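Local atomic coordinates of CCR4-not transcription complex subunit 1 (Chaetomium thermophilum var. thermophilum DSM 1495, PDB entry 6H3Z), a protein that probably serves as a scaffold of the CCR4-NOT complex in mRNA deadenylation and transcription regulation, this chain being one MIF4G-like domain of NOT1. Residues A[127-132]-A[149-154]; A[156-161]-A[194-199]; A[48-53]-A[98-103]; A[138-143]-A[173-178]. All blocks are in the same frame, centred on the assembly; numbering follows the deposited sequence.

From the N terminus, contact 3 comes first: it closes a long loop through helices 59-75 and 80-93 by laying 48-53 against the start of helix 100-116. It closes before the other three open. Contact 1 then ties the end of helix 118-129 to the linker 149-154, around the short helix 140-146. Contact 4 opens inside that loop, at 138-143, and closes beyond it on helix 172-183, so the two cross. Contact 2, from helix 154-166 to the start of helix 197-209, crosses contact 4 in turn but follows contact 1 in series. None nests within another; the loops of contacts 1, 4 and 2 tie helices 118-129 to 197-209 together in overlapping steps.

Contact 1 of 4, residues A[127-132]-A[149-154]; sequences QLFHQQ and TDLLDW
This is a polar and aromatic contact between a helix end and a linker, in an all-helical MIF4G-like domain: F129 and H130, where helix 118-129 runs out into a type I beta turn, lie against the loop that leads into helix 154-166. H130 carries the polar half. With CG anti to the carbonyl carbon (chi1 -70°), its ring reaches the linker, and NE2 donates to D150 O over 2.9 Å, meeting a lone pair in the carbonyl plane, although the N-H...O angle of 132° is bent and the oxygen lies well out of the ring plane. Histidine suits the place because its flat ring also offers a face, on which D153 rests its CB while the carboxylate stands nearly upright to the ring. With an alanine here, D150 O would probably lose this donor and D153 the ring beneath it. The acids have other work: D153 OD1 caps N156 N at the start of helix 154-166, and D150 OD1 forms a salt bridge with R114. The apolar half is F129 with L151, which also packs on L110. L151 CD1 sits 4.1 Å from the centroid of the F129 ring, almost on its normal, and L151 CB lies 3.6 Å from F129 CD2.

Contact 2 of 4, residues A[156-161]-A[194-199]; sequences NIDMAM and TDFVRS
With chi1 at -179°, D158 reaches straight out from helix 154-166 to the first turn of helix 197-209, while S199, its chi1 at -66°, holds OG beside its own backbone N so that both can meet one carboxylate oxygen. That oxygen, D158 OD1, accepts twice: from S199 OG at 2.6 Å on its anti lone pair, and from S199 N at 2.8 Å on the syn side, somewhat out of the carboxylate plane. The other, D158 OD2, takes R198 N at 3.2 Å on its syn lone pair. Three bonds thus fix the rotation of a buried acid, and the N-terminal end of the helix would probably favour its negative charge. M161 adds its CB against S199 OG. Farther out, M159 SD lies over one face of the R198 guanidinium and 3.8 Å from R198 CG, in a region also touched by a crystal neighbour. An aspartate of one helix thus takes up first-turn N-H groups at the N-terminal end of another, joining the two within the all-helical MIF4G-like domain.

Contact 3 of 4, residues A[48-53]-A[98-103]; sequences EEHFNE and EGTLLL
G99 holds the N-cap position of helix 100-116 in this MIF4G-like helical domain, and T100 after it meets the loop 48-53 with its hydroxyl. T100 OG1 donates to E49 O at 2.7 Å, with the donor tilted 18° from the carbonyl plane. A chi1 of 45° sets OG1 between the backbone N and the carbonyl carbon; threonine suits the spot because CG2 then stands anti to the carbonyl carbon and leaves OG1 to face E49 O. The same OG1 lies over one face of the H50 ring, 4.1 Å from H50 CE1. L101 follows, its backbone N 3.0 Å from E49 O but at an angle too poor for a hydrogen bond. Its side chain, with chi1 at -177°, extends along the loop backbone and lays its methyls against carbonyls: CD2 by E48 O, and CD1 3.4 Å from H50 O. Its apolar neighbours are L54 and A46; A46 forms the sodium site with A43, and the leucine passes about 4 Å from the bound ion. L103 packs on S141 and L142 of helix 140-146. Just beyond, E104 accepts from H50 ND1 and F51 N, while E49 N donates to E53 OE2, linking the two ends of the loop segment. The loop between helices 22-45 and 59-75 is thus held to the start of helix 100-116, with F51 packing on L61 and I64 of helix 59-75.

Contact 4 of 4, residues A[138-143]-A[173-178]; sequences LSLSLI and IDFLEQ
F175 lays its ring against L140, whose CD2 sits over one face, 4.2 Å from the centroid and 17° off the normal. CG anti to the backbone N, chi1 -175°, carries the ring across to helix 140-146, and its far end reaches the turn before that helix: CZ comes 3.5 Å from S139 N, which meets the ring edge near its plane, and CE1 lies 3.8 Å from L138 CD2. The flat ring suits this slot, offering a face to one leucine and a rim to the chain ahead of it. One turn along, Q178 runs across L140, its CB 3.5 Å from L140 CD1 and its amide beside the same methyl, so both stem and amide pack on the leucine. Putting a serine in place of F175 would probably open a gap between L138 and L140 and take from L140 CD2 the ring face it rests on. M161 of helix 154-166 touches both L138 and F175, while L176 turns away to S199 and A203 of helix 197-209 and to F219 of helix 214-225, placing helix 172-183 between helix 140-146 and the C-terminal helices.

Contact 1 of 4, residues A[127-132]-A[149-154]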
loop_
_atom_site.group_PDB
_atom_site.type_symbol
_atom_site.label_atom_id
_atom_site.label_comp_id
_atom_site.label_asym_id
_atom_site.label_seq_id
_atom_site.Cartn_x
_atom_site.Cartn_y
_atom_site.Cartn_z
ATOM N N GLN A 127 -7.459 0.788 10.827
ATOM C CA GLN A 127 -7.455 2.052 11.540
ATOM C C GLN A 127 -6.098 2.751 11.491
ATOM O O GLN A 127 -6.066 3.959 11.288
ATOM C CB GLN A 127 -7.990 1.880 12.972
ATOM C CG GLN A 127 -9.501 2.131 13.041
ATOM C CD GLN A 127 -9.887 3.517 12.531
ATOM O OE1 GLN A 127 -9.373 4.555 12.989
ATOM N NE2 GLN A 127 -10.768 3.563 11.538
ATOM N N LEU A 128 -4.997 1.997 11.584
ATOM C CA LEU A 128 -3.645 2.544 11.487
ATOM C C LEU A 128 -3.413 3.138 10.091
ATOM O O LEU A 128 -2.849 4.229 9.984
ATOM C CB LEU A 128 -2.604 1.454 11.793
ATOM C CG LEU A 128 -1.158 1.739 11.408
ATOM C CD1 LEU A 128 -0.505 2.653 12.400
ATOM C CD2 LEU A 128 -0.371 0.461 11.278
ATOM N N PHE A 129 -3.854 2.426 9.030
ATOM C CA PHE A 129 -3.726 2.884 7.645
ATOM C C PHE A 129 -4.543 4.154 7.414
ATOM O O PHE A 129 -4.015 5.148 6.897
ATOM C CB PHE A 129 -4.102 1.766 6.655
ATOM C CG PHE A 129 -2.932 0.889 6.296
ATOM C CD1 PHE A 129 -2.375 0.021 7.236
ATOM C CD2 PHE A 129 -2.351 0.962 5.036
ATOM C CE1 PHE A 129 -1.267 -0.761 6.919
ATOM C CE2 PHE A 129 -1.247 0.165 4.713
ATOM C CZ PHE A 129 -0.709 -0.684 5.660
ATOM N N HIS A 130 -5.796 4.148 7.911
ATOM C CA HIS A 130 -6.755 5.248 7.800
ATOM C C HIS A 130 -6.444 6.445 8.707
ATOM O O HIS A 130 -7.179 7.434 8.669
ATOM C CB HIS A 130 -8.195 4.733 8.021
ATOM C CG HIS A 130 -8.716 3.869 6.901
ATOM N ND1 HIS A 130 -10.040 3.931 6.507
ATOM C CD2 HIS A 130 -8.072 2.964 6.119
ATOM C CE1 HIS A 130 -10.166 3.059 5.514
ATOM N NE2 HIS A 130 -9.012 2.452 5.245
ATOM N N GLN A 131 -5.346 6.366 9.486
ATOM C CA GLN A 131 -4.839 7.390 10.409
ATOM C C GLN A 131 -3.604 8.079 9.820
ATOM O O GLN A 131 -3.115 9.058 10.381
ATOM C CB GLN A 131 -4.413 6.729 11.731
ATOM C CG GLN A 131 -5.431 6.782 12.859
ATOM C CD GLN A 131 -5.013 5.895 14.019
ATOM O OE1 GLN A 131 -5.739 4.975 14.413
ATOM N NE2 GLN A 131 -3.831 6.140 14.592
ATOM N N GLN A 132 -3.048 7.526 8.747
ATOM C CA GLN A 132 -1.850 8.068 8.105
ATOM C C GLN A 132 -2.156 9.261 7.226
ATOM O O GLN A 132 -3.160 9.231 6.506
ATOM C CB GLN A 132 -1.192 7.011 7.214
ATOM C CG GLN A 132 -0.687 5.786 7.930
ATOM C CD GLN A 132 0.083 6.097 9.182
ATOM O OE1 GLN A 132 -0.334 5.693 10.256
ATOM N NE2 GLN A 132 1.194 6.837 9.075
ATOM N N THR A 149 -7.595 -4.667 -0.656
ATOM C CA THR A 149 -7.571 -4.633 0.813
ATOM C C THR A 149 -8.551 -3.511 1.237
ATOM O O THR A 149 -9.045 -2.772 0.376
ATOM C CB THR A 149 -6.171 -4.399 1.396
ATOM O OG1 THR A 149 -5.791 -3.029 1.224
ATOM C CG2 THR A 149 -5.115 -5.341 0.852
ATOM N N ASP A 150 -8.808 -3.366 2.546
ATOM C CA ASP A 150 -9.709 -2.353 3.113
ATOM C C ASP A 150 -8.934 -1.177 3.677
ATOM O O ASP A 150 -9.502 -0.315 4.360
ATOM C CB ASP A 150 -10.585 -2.981 4.215
ATOM C CG ASP A 150 -9.859 -3.725 5.328
ATOM O OD1 ASP A 150 -8.907 -4.494 5.018
ATOM O OD2 ASP A 150 -10.330 -3.659 6.487
ATOM N N LEU A 151 -7.631 -1.132 3.368
ATOM C CA LEU A 151 -6.668 -0.168 3.898
ATOM C C LEU A 151 -6.550 1.141 3.144
ATOM O O LEU A 151 -5.888 2.025 3.640
ATOM C CB LEU A 151 -5.297 -0.845 4.012
ATOM C CG LEU A 151 -5.282 -2.221 4.718
ATOM C CD1 LEU A 151 -4.044 -2.965 4.393
ATOM C CD2 LEU A 151 -5.435 -2.089 6.207
ATOM N N LEU A 152 -7.210 1.317 2.003
ATOM C CA LEU A 152 -7.116 2.584 1.262
ATOM C C LEU A 152 -8.231 3.556 1.668
ATOM O O LEU A 152 -9.402 3.162 1.653
ATOM C CB LEU A 152 -7.112 2.339 -0.271
ATOM C CG LEU A 152 -5.845 1.715 -0.868
ATOM C CD1 LEU A 152 -6.110 1.130 -2.233
ATOM C CD2 LEU A 152 -4.678 2.714 -0.899
ATOM N N ASP A 153 -7.872 4.809 2.061
ATOM C CA ASP A 153 -8.856 5.832 2.449
ATOM C C ASP A 153 -8.900 6.882 1.358
ATOM O O ASP A 153 -7.985 7.720 1.268
ATOM C CB ASP A 153 -8.509 6.465 3.801
ATOM C CG ASP A 153 -9.646 7.254 4.389
ATOM O OD1 ASP A 153 -9.848 8.401 3.965
ATOM O OD2 ASP A 153 -10.348 6.715 5.261
ATOM N N TRP A 154 -9.944 6.814 0.492
ATOM C CA TRP A 154 -10.065 7.702 -0.663
ATOM C C TRP A 154 -10.285 9.154 -0.292
ATOM O O TRP A 154 -9.815 9.999 -1.049
ATOM C CB TRP A 154 -11.096 7.217 -1.665
ATOM C CG TRP A 154 -10.805 5.857 -2.224
ATOM C CD1 TRP A 154 -11.606 4.760 -2.138
ATOM C CD2 TRP A 154 -9.619 5.433 -2.926
ATOM N NE1 TRP A 154 -11.019 3.690 -2.776
ATOM C CE2 TRP A 154 -9.794 4.068 -3.257
ATOM C CE3 TRP A 154 -8.423 6.074 -3.308
ATOM C CZ2 TRP A 154 -8.821 3.328 -3.949
ATOM C CZ3 TRP A 154 -7.467 5.340 -4.007
ATOM C CH2 TRP A 154 -7.672 3.984 -4.314
#

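Contact 2 of 4, residues A[156-161]-A[194-199]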
loop_
_atom_site.group_PDB
_atom_site.type_symbol
_atom_site.label_atom_id
_atom_site.label_comp_id
_atom_site.label_asym_id
_atom_site.label_seq_id
_atom_site.Cartn_x
_atom_site.Cartn_y
_atom_site.Cartn_z
ATOM N N ASN A 156 -8.762 10.735 2.360
ATOM C CA ASN A 156 -7.395 11.142 2.698
ATOM C C ASN A 156 -6.558 11.275 1.446
ATOM O O ASN A 156 -5.893 12.300 1.282
ATOM C CB ASN A 156 -6.735 10.150 3.657
ATOM C CG ASN A 156 -7.171 10.226 5.091
ATOM O OD1 ASN A 156 -8.115 10.936 5.464
ATOM N ND2 ASN A 156 -6.483 9.467 5.928
ATOM N N ILE A 157 -6.593 10.246 0.563
ATOM C CA ILE A 157 -5.853 10.231 -0.702
ATOM C C ILE A 157 -6.300 11.421 -1.570
ATOM O O ILE A 157 -5.437 12.130 -2.103
ATOM C CB ILE A 157 -5.978 8.842 -1.425
ATOM C CG1 ILE A 157 -5.127 7.773 -0.720
ATOM C CG2 ILE A 157 -5.621 8.910 -2.907
ATOM C CD1 ILE A 157 -5.475 6.355 -1.042
ATOM N N ASP A 158 -7.649 11.654 -1.673
ATOM C CA ASP A 158 -8.241 12.749 -2.457
ATOM C C ASP A 158 -7.741 14.084 -1.974
ATOM O O ASP A 158 -7.279 14.879 -2.787
ATOM C CB ASP A 158 -9.779 12.728 -2.416
ATOM C CG ASP A 158 -10.457 13.822 -3.230
ATOM O OD1 ASP A 158 -9.906 14.215 -4.267
ATOM O OD2 ASP A 158 -11.592 14.201 -2.886
ATOM N N MET A 159 -7.806 14.313 -0.654
ATOM C CA MET A 159 -7.360 15.545 -0.013
ATOM C C MET A 159 -5.875 15.848 -0.256
ATOM O O MET A 159 -5.501 17.012 -0.429
ATOM C CB MET A 159 -7.680 15.497 1.484
ATOM C CG MET A 159 -9.143 15.692 1.801
ATOM S SD MET A 159 -9.898 17.180 1.060
ATOM C CE MET A 159 -9.067 18.499 1.995
ATOM N N ALA A 160 -5.047 14.787 -0.275
ATOM C CA ALA A 160 -3.604 14.821 -0.483
ATOM C C ALA A 160 -3.243 15.318 -1.874
ATOM O O ALA A 160 -2.393 16.203 -1.987
ATOM C CB ALA A 160 -3.007 13.442 -0.241
ATOM N N MET A 161 -3.884 14.748 -2.926
ATOM C CA MET A 161 -3.667 15.124 -4.323
ATOM C C MET A 161 -4.187 16.523 -4.526
ATOM O O MET A 161 -3.521 17.315 -5.177
ATOM C CB MET A 161 -4.397 14.186 -5.284
ATOM C CG MET A 161 -4.017 12.752 -5.157
ATOM S SD MET A 161 -5.263 11.673 -5.945
ATOM C CE MET A 161 -4.500 11.407 -7.439
ATOM N N THR A 194 -16.682 10.287 -7.657
ATOM C CA THR A 194 -17.031 11.213 -6.585
ATOM C C THR A 194 -16.098 11.099 -5.397
ATOM O O THR A 194 -16.048 12.019 -4.599
ATOM C CB THR A 194 -18.445 10.983 -6.145
ATOM O OG1 THR A 194 -18.532 9.623 -5.726
ATOM C CG2 THR A 194 -19.453 11.296 -7.234
ATOM N N ASP A 195 -15.361 9.979 -5.260
ATOM C CA ASP A 195 -14.405 9.788 -4.155
ATOM C C ASP A 195 -13.253 10.754 -4.337
ATOM O O ASP A 195 -12.501 10.979 -3.387
ATOM C CB ASP A 195 -13.880 8.328 -4.072
ATOM C CG ASP A 195 -14.883 7.291 -3.569
ATOM O OD1 ASP A 195 -15.655 7.607 -2.621
ATOM O OD2 ASP A 195 -14.852 6.141 -4.070
ATOM N N PHE A 196 -13.168 11.380 -5.542
ATOM C CA PHE A 196 -12.107 12.308 -5.907
ATOM C C PHE A 196 -12.583 13.735 -6.276
ATOM O O PHE A 196 -11.888 14.404 -7.041
ATOM C CB PHE A 196 -11.240 11.701 -7.027
ATOM C CG PHE A 196 -10.744 10.294 -6.749
ATOM C CD1 PHE A 196 -9.784 10.054 -5.772
ATOM C CD2 PHE A 196 -11.237 9.208 -7.470
ATOM C CE1 PHE A 196 -9.339 8.757 -5.510
ATOM C CE2 PHE A 196 -10.771 7.911 -7.222
ATOM C CZ PHE A 196 -9.833 7.696 -6.237
ATOM N N VAL A 197 -13.697 14.232 -5.678
ATOM C CA VAL A 197 -14.229 15.581 -5.963
ATOM C C VAL A 197 -13.169 16.625 -5.841
ATOM O O VAL A 197 -13.049 17.469 -6.720
ATOM C CB VAL A 197 -15.391 16.092 -5.059
ATOM C CG1 VAL A 197 -16.393 16.905 -5.856
ATOM C CG2 VAL A 197 -16.051 15.012 -4.237
ATOM N N ARG A 198 -12.503 16.653 -4.681
ATOM C CA ARG A 198 -11.552 17.693 -4.335
ATOM C C ARG A 198 -10.371 17.763 -5.285
ATOM O O ARG A 198 -9.964 18.874 -5.644
ATOM C CB ARG A 198 -11.114 17.559 -2.869
ATOM C CG ARG A 198 -12.280 17.647 -1.865
ATOM C CD ARG A 198 -13.060 18.960 -1.931
ATOM N NE ARG A 198 -12.256 20.083 -1.457
ATOM C CZ ARG A 198 -12.249 20.514 -0.206
ATOM N NH1 ARG A 198 -13.022 19.935 0.706
ATOM N NH2 ARG A 198 -11.471 21.522 0.147
ATOM N N SER A 199 -9.842 16.589 -5.720
ATOM C CA SER A 199 -8.739 16.500 -6.676
ATOM C C SER A 199 -9.205 17.013 -8.029
ATOM O O SER A 199 -8.535 17.850 -8.632
ATOM C CB SER A 199 -8.283 15.064 -6.810
ATOM O OG SER A 199 -7.722 14.645 -5.583
#

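Contact 3 of 4, residues A[48-53]-A[98-103]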
loop_
_atom_site.group_PDB
_atom_site.type_symbol
_atom_site.label_atom_id
_atom_site.label_comp_id
_atom_site.label_asym_id
_atom_site.label_seq_id
_atom_site.Cartn_x
_atom_site.Cartn_y
_atom_site.Cartn_z
ATOM N N GLU A 48 11.693 -11.807 -11.010
ATOM C CA GLU A 48 10.225 -11.747 -11.008
ATOM C C GLU A 48 9.753 -10.383 -10.498
ATOM O O GLU A 48 10.308 -9.871 -9.527
ATOM C CB GLU A 48 9.627 -12.881 -10.150
ATOM C CG GLU A 48 9.950 -14.300 -10.620
ATOM C CD GLU A 48 11.294 -14.918 -10.247
ATOM O OE1 GLU A 48 12.131 -14.226 -9.622
ATOM O OE2 GLU A 48 11.516 -16.099 -10.603
ATOM N N GLU A 49 8.789 -9.768 -11.193
ATOM C CA GLU A 49 8.267 -8.446 -10.831
ATOM C C GLU A 49 6.977 -8.548 -10.019
ATOM O O GLU A 49 6.547 -7.563 -9.411
ATOM C CB GLU A 49 8.033 -7.582 -12.085
ATOM C CG GLU A 49 9.305 -7.102 -12.761
ATOM C CD GLU A 49 9.100 -6.701 -14.207
ATOM O OE1 GLU A 49 9.375 -7.538 -15.101
ATOM O OE2 GLU A 49 8.639 -5.561 -14.444
ATOM N N HIS A 50 6.342 -9.734 -10.034
ATOM C CA HIS A 50 5.070 -9.962 -9.350
ATOM C C HIS A 50 5.087 -11.204 -8.471
ATOM O O HIS A 50 5.783 -12.170 -8.776
ATOM C CB HIS A 50 3.914 -9.971 -10.367
ATOM C CG HIS A 50 3.867 -8.698 -11.157
ATOM N ND1 HIS A 50 3.244 -7.563 -10.658
ATOM C CD2 HIS A 50 4.479 -8.384 -12.325
ATOM C CE1 HIS A 50 3.450 -6.615 -11.559
ATOM N NE2 HIS A 50 4.193 -7.061 -12.579
ATOM N N PHE A 51 4.365 -11.147 -7.348
ATOM C CA PHE A 51 4.284 -12.227 -6.374
ATOM C C PHE A 51 3.636 -13.516 -6.938
ATOM O O PHE A 51 3.999 -14.617 -6.511
ATOM C CB PHE A 51 3.583 -11.718 -5.116
ATOM C CG PHE A 51 3.366 -12.747 -4.045
ATOM C CD1 PHE A 51 4.395 -13.111 -3.193
ATOM C CD2 PHE A 51 2.124 -13.340 -3.877
ATOM C CE1 PHE A 51 4.196 -14.085 -2.221
ATOM C CE2 PHE A 51 1.915 -14.280 -2.881
ATOM C CZ PHE A 51 2.954 -14.664 -2.072
ATOM N N ASN A 52 2.721 -13.382 -7.921
ATOM C CA ASN A 52 2.071 -14.524 -8.564
ATOM C C ASN A 52 3.040 -15.321 -9.424
ATOM O O ASN A 52 3.118 -16.540 -9.262
ATOM C CB ASN A 52 0.871 -14.072 -9.374
ATOM C CG ASN A 52 -0.215 -13.522 -8.499
ATOM O OD1 ASN A 52 -0.751 -14.216 -7.629
ATOM N ND2 ASN A 52 -0.507 -12.240 -8.657
ATOM N N GLU A 53 3.826 -14.633 -10.284
ATOM C CA GLU A 53 4.784 -15.265 -11.200
ATOM C C GLU A 53 6.029 -15.909 -10.495
ATOM O O GLU A 53 6.946 -16.379 -11.183
ATOM C CB GLU A 53 5.199 -14.304 -12.346
ATOM C CG GLU A 53 5.678 -12.913 -11.948
ATOM C CD GLU A 53 5.834 -11.917 -13.087
ATOM O OE1 GLU A 53 4.806 -11.560 -13.712
ATOM O OE2 GLU A 53 6.981 -11.470 -13.331
ATOM N N GLU A 98 9.148 1.005 -4.326
ATOM C CA GLU A 98 8.689 1.010 -5.714
ATOM C C GLU A 98 8.753 -0.368 -6.375
ATOM O O GLU A 98 8.192 -0.556 -7.457
ATOM C CB GLU A 98 9.442 2.072 -6.526
ATOM C CG GLU A 98 9.083 3.497 -6.123
ATOM C CD GLU A 98 9.864 4.608 -6.800
ATOM O OE1 GLU A 98 11.060 4.407 -7.122
ATOM O OE2 GLU A 98 9.267 5.692 -7.002
ATOM N N GLY A 99 9.395 -1.320 -5.714
ATOM C CA GLY A 99 9.496 -2.677 -6.228
ATOM C C GLY A 99 8.166 -3.376 -6.085
ATOM O O GLY A 99 7.702 -3.558 -4.960
ATOM N N THR A 100 7.509 -3.698 -7.229
ATOM C CA THR A 100 6.200 -4.367 -7.279
ATOM C C THR A 100 6.236 -5.728 -6.611
ATOM O O THR A 100 5.290 -6.060 -5.904
ATOM C CB THR A 100 5.635 -4.443 -8.698
ATOM O OG1 THR A 100 6.652 -4.845 -9.612
ATOM C CG2 THR A 100 5.076 -3.150 -9.149
ATOM N N LEU A 101 7.354 -6.473 -6.760
ATOM C CA LEU A 101 7.518 -7.776 -6.122
ATOM C C LEU A 101 7.517 -7.603 -4.604
ATOM O O LEU A 101 6.751 -8.288 -3.934
ATOM C CB LEU A 101 8.782 -8.508 -6.632
ATOM C CG LEU A 101 9.025 -9.926 -6.092
ATOM C CD1 LEU A 101 7.983 -10.900 -6.572
ATOM C CD2 LEU A 101 10.372 -10.415 -6.476
ATOM N N LEU A 102 8.310 -6.639 -4.078
ATOM C CA LEU A 102 8.342 -6.326 -2.649
ATOM C C LEU A 102 6.984 -5.805 -2.113
ATOM O O LEU A 102 6.545 -6.273 -1.061
ATOM C CB LEU A 102 9.459 -5.336 -2.336
ATOM C CG LEU A 102 9.672 -4.964 -0.879
ATOM C CD1 LEU A 102 9.799 -6.209 0.003
ATOM C CD2 LEU A 102 10.888 -4.081 -0.739
ATOM N N LEU A 103 6.338 -4.843 -2.807
ATOM C CA LEU A 103 5.040 -4.309 -2.386
ATOM C C LEU A 103 3.991 -5.436 -2.309
ATOM O O LEU A 103 3.315 -5.571 -1.285
ATOM C CB LEU A 103 4.561 -3.199 -3.330
ATOM C CG LEU A 103 5.371 -1.922 -3.336
ATOM C CD1 LEU A 103 5.260 -1.235 -4.671
ATOM C CD2 LEU A 103 4.965 -1.016 -2.213
#

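Contact 4 of 4, residues A[138-143]-A[173-178]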
loop_
_atom_site.group_PDB
_atom_site.type_symbol
_atom_site.label_atom_id
_atom_site.label_comp_id
_atom_site.label_asym_id
_atom_site.label_seq_id
_atom_site.Cartn_x
_atom_site.Cartn_y
_atom_site.Cartn_z
ATOM N N LEU A 138 0.468 8.554 -1.859
ATOM C CA LEU A 138 0.645 9.172 -3.164
ATOM C C LEU A 138 1.813 8.567 -3.940
ATOM O O LEU A 138 2.764 9.266 -4.296
ATOM C CB LEU A 138 0.723 10.706 -3.081
ATOM C CG LEU A 138 -0.536 11.461 -2.585
ATOM C CD1 LEU A 138 -0.480 12.880 -3.007
ATOM C CD2 LEU A 138 -1.836 10.847 -3.106
ATOM N N SER A 139 1.686 7.246 -4.225
ATOM C CA SER A 139 2.558 6.332 -4.958
ATOM C C SER A 139 1.617 5.336 -5.642
ATOM O O SER A 139 0.958 4.548 -4.966
ATOM C CB SER A 139 3.507 5.604 -3.997
ATOM O OG SER A 139 4.280 4.578 -4.608
ATOM N N LEU A 140 1.514 5.411 -6.974
ATOM C CA LEU A 140 0.647 4.536 -7.765
ATOM C C LEU A 140 0.935 3.049 -7.540
ATOM O O LEU A 140 -0.008 2.272 -7.430
ATOM C CB LEU A 140 0.718 4.872 -9.269
ATOM C CG LEU A 140 0.161 6.233 -9.712
ATOM C CD1 LEU A 140 0.647 6.577 -11.073
ATOM C CD2 LEU A 140 -1.361 6.277 -9.679
ATOM N N SER A 141 2.227 2.662 -7.453
ATOM C CA SER A 141 2.634 1.272 -7.213
ATOM C C SER A 141 2.162 0.757 -5.831
ATOM O O SER A 141 1.798 -0.422 -5.723
ATOM C CB SER A 141 4.134 1.074 -7.435
ATOM O OG SER A 141 4.888 2.204 -7.032
ATOM N N LEU A 142 2.115 1.656 -4.803
ATOM C CA LEU A 142 1.641 1.349 -3.447
ATOM C C LEU A 142 0.124 1.172 -3.472
ATOM O O LEU A 142 -0.373 0.193 -2.907
ATOM C CB LEU A 142 2.058 2.428 -2.413
ATOM C CG LEU A 142 1.617 2.208 -0.947
ATOM C CD1 LEU A 142 2.147 0.893 -0.382
ATOM C CD2 LEU A 142 2.023 3.368 -0.057
ATOM N N ILE A 143 -0.609 2.120 -4.119
ATOM C CA ILE A 143 -2.066 2.064 -4.255
ATOM C C ILE A 143 -2.390 0.729 -4.922
ATOM O O ILE A 143 -3.106 -0.075 -4.341
ATOM C CB ILE A 143 -2.639 3.255 -5.079
ATOM C CG1 ILE A 143 -2.299 4.642 -4.469
ATOM C CG2 ILE A 143 -4.144 3.090 -5.335
ATOM C CD1 ILE A 143 -2.957 5.020 -3.275
ATOM N N ILE A 173 -1.468 16.282 -12.047
ATOM C CA ILE A 173 -2.593 16.018 -12.955
ATOM C C ILE A 173 -2.375 14.633 -13.575
ATOM O O ILE A 173 -3.318 13.852 -13.703
ATOM C CB ILE A 173 -2.795 17.133 -14.027
ATOM C CG1 ILE A 173 -3.016 18.513 -13.370
ATOM C CG2 ILE A 173 -3.965 16.789 -14.967
ATOM C CD1 ILE A 173 -2.967 19.712 -14.297
ATOM N N ASP A 174 -1.107 14.318 -13.895
ATOM C CA ASP A 174 -0.707 13.030 -14.449
ATOM C C ASP A 174 -0.939 11.930 -13.415
ATOM O O ASP A 174 -1.513 10.899 -13.758
ATOM C CB ASP A 174 0.748 13.066 -14.924
ATOM C CG ASP A 174 1.009 12.138 -16.095
ATOM O OD1 ASP A 174 0.903 10.901 -15.910
ATOM O OD2 ASP A 174 1.335 12.646 -17.198
ATOM N N PHE A 175 -0.585 12.185 -12.135
ATOM C CA PHE A 175 -0.817 11.220 -11.064
ATOM C C PHE A 175 -2.315 10.984 -10.900
ATOM O O PHE A 175 -2.722 9.838 -10.689
ATOM C CB PHE A 175 -0.196 11.690 -9.736
ATOM C CG PHE A 175 -0.292 10.682 -8.606
ATOM C CD1 PHE A 175 -1.401 10.650 -7.770
ATOM C CD2 PHE A 175 0.733 9.775 -8.370
ATOM C CE1 PHE A 175 -1.493 9.714 -6.732
ATOM C CE2 PHE A 175 0.644 8.847 -7.321
ATOM C CZ PHE A 175 -0.475 8.816 -6.522
ATOM N N LEU A 176 -3.135 12.064 -10.998
ATOM C CA LEU A 176 -4.587 11.987 -10.858
ATOM C C LEU A 176 -5.220 11.149 -11.960
ATOM O O LEU A 176 -5.965 10.233 -11.625
ATOM C CB LEU A 176 -5.230 13.371 -10.724
ATOM C CG LEU A 176 -6.752 13.436 -10.575
ATOM C CD1 LEU A 176 -7.255 12.649 -9.384
ATOM C CD2 LEU A 176 -7.213 14.854 -10.487
ATOM N N GLU A 177 -4.889 11.419 -13.253
ATOM C CA GLU A 177 -5.374 10.655 -14.412
ATOM C C GLU A 177 -5.038 9.174 -14.199
ATOM O O GLU A 177 -5.923 8.313 -14.205
ATOM C CB GLU A 177 -4.668 11.109 -15.698
ATOM C CG GLU A 177 -5.067 12.449 -16.278
ATOM C CD GLU A 177 -4.480 12.658 -17.667
ATOM O OE1 GLU A 177 -4.887 11.917 -18.593
ATOM O OE2 GLU A 177 -3.580 13.518 -17.819
ATOM N N GLN A 178 -3.746 8.910 -13.960
ATOM C CA GLN A 178 -3.180 7.593 -13.725
ATOM C C GLN A 178 -3.903 6.839 -12.622
ATOM O O GLN A 178 -4.253 5.671 -12.826
ATOM C CB GLN A 178 -1.669 7.687 -13.468
ATOM C CG GLN A 178 -0.840 7.778 -14.752
ATOM C CD GLN A 178 0.642 7.633 -14.501
ATOM O OE1 GLN A 178 1.230 6.573 -14.755
ATOM N NE2 GLN A 178 1.287 8.688 -13.991
#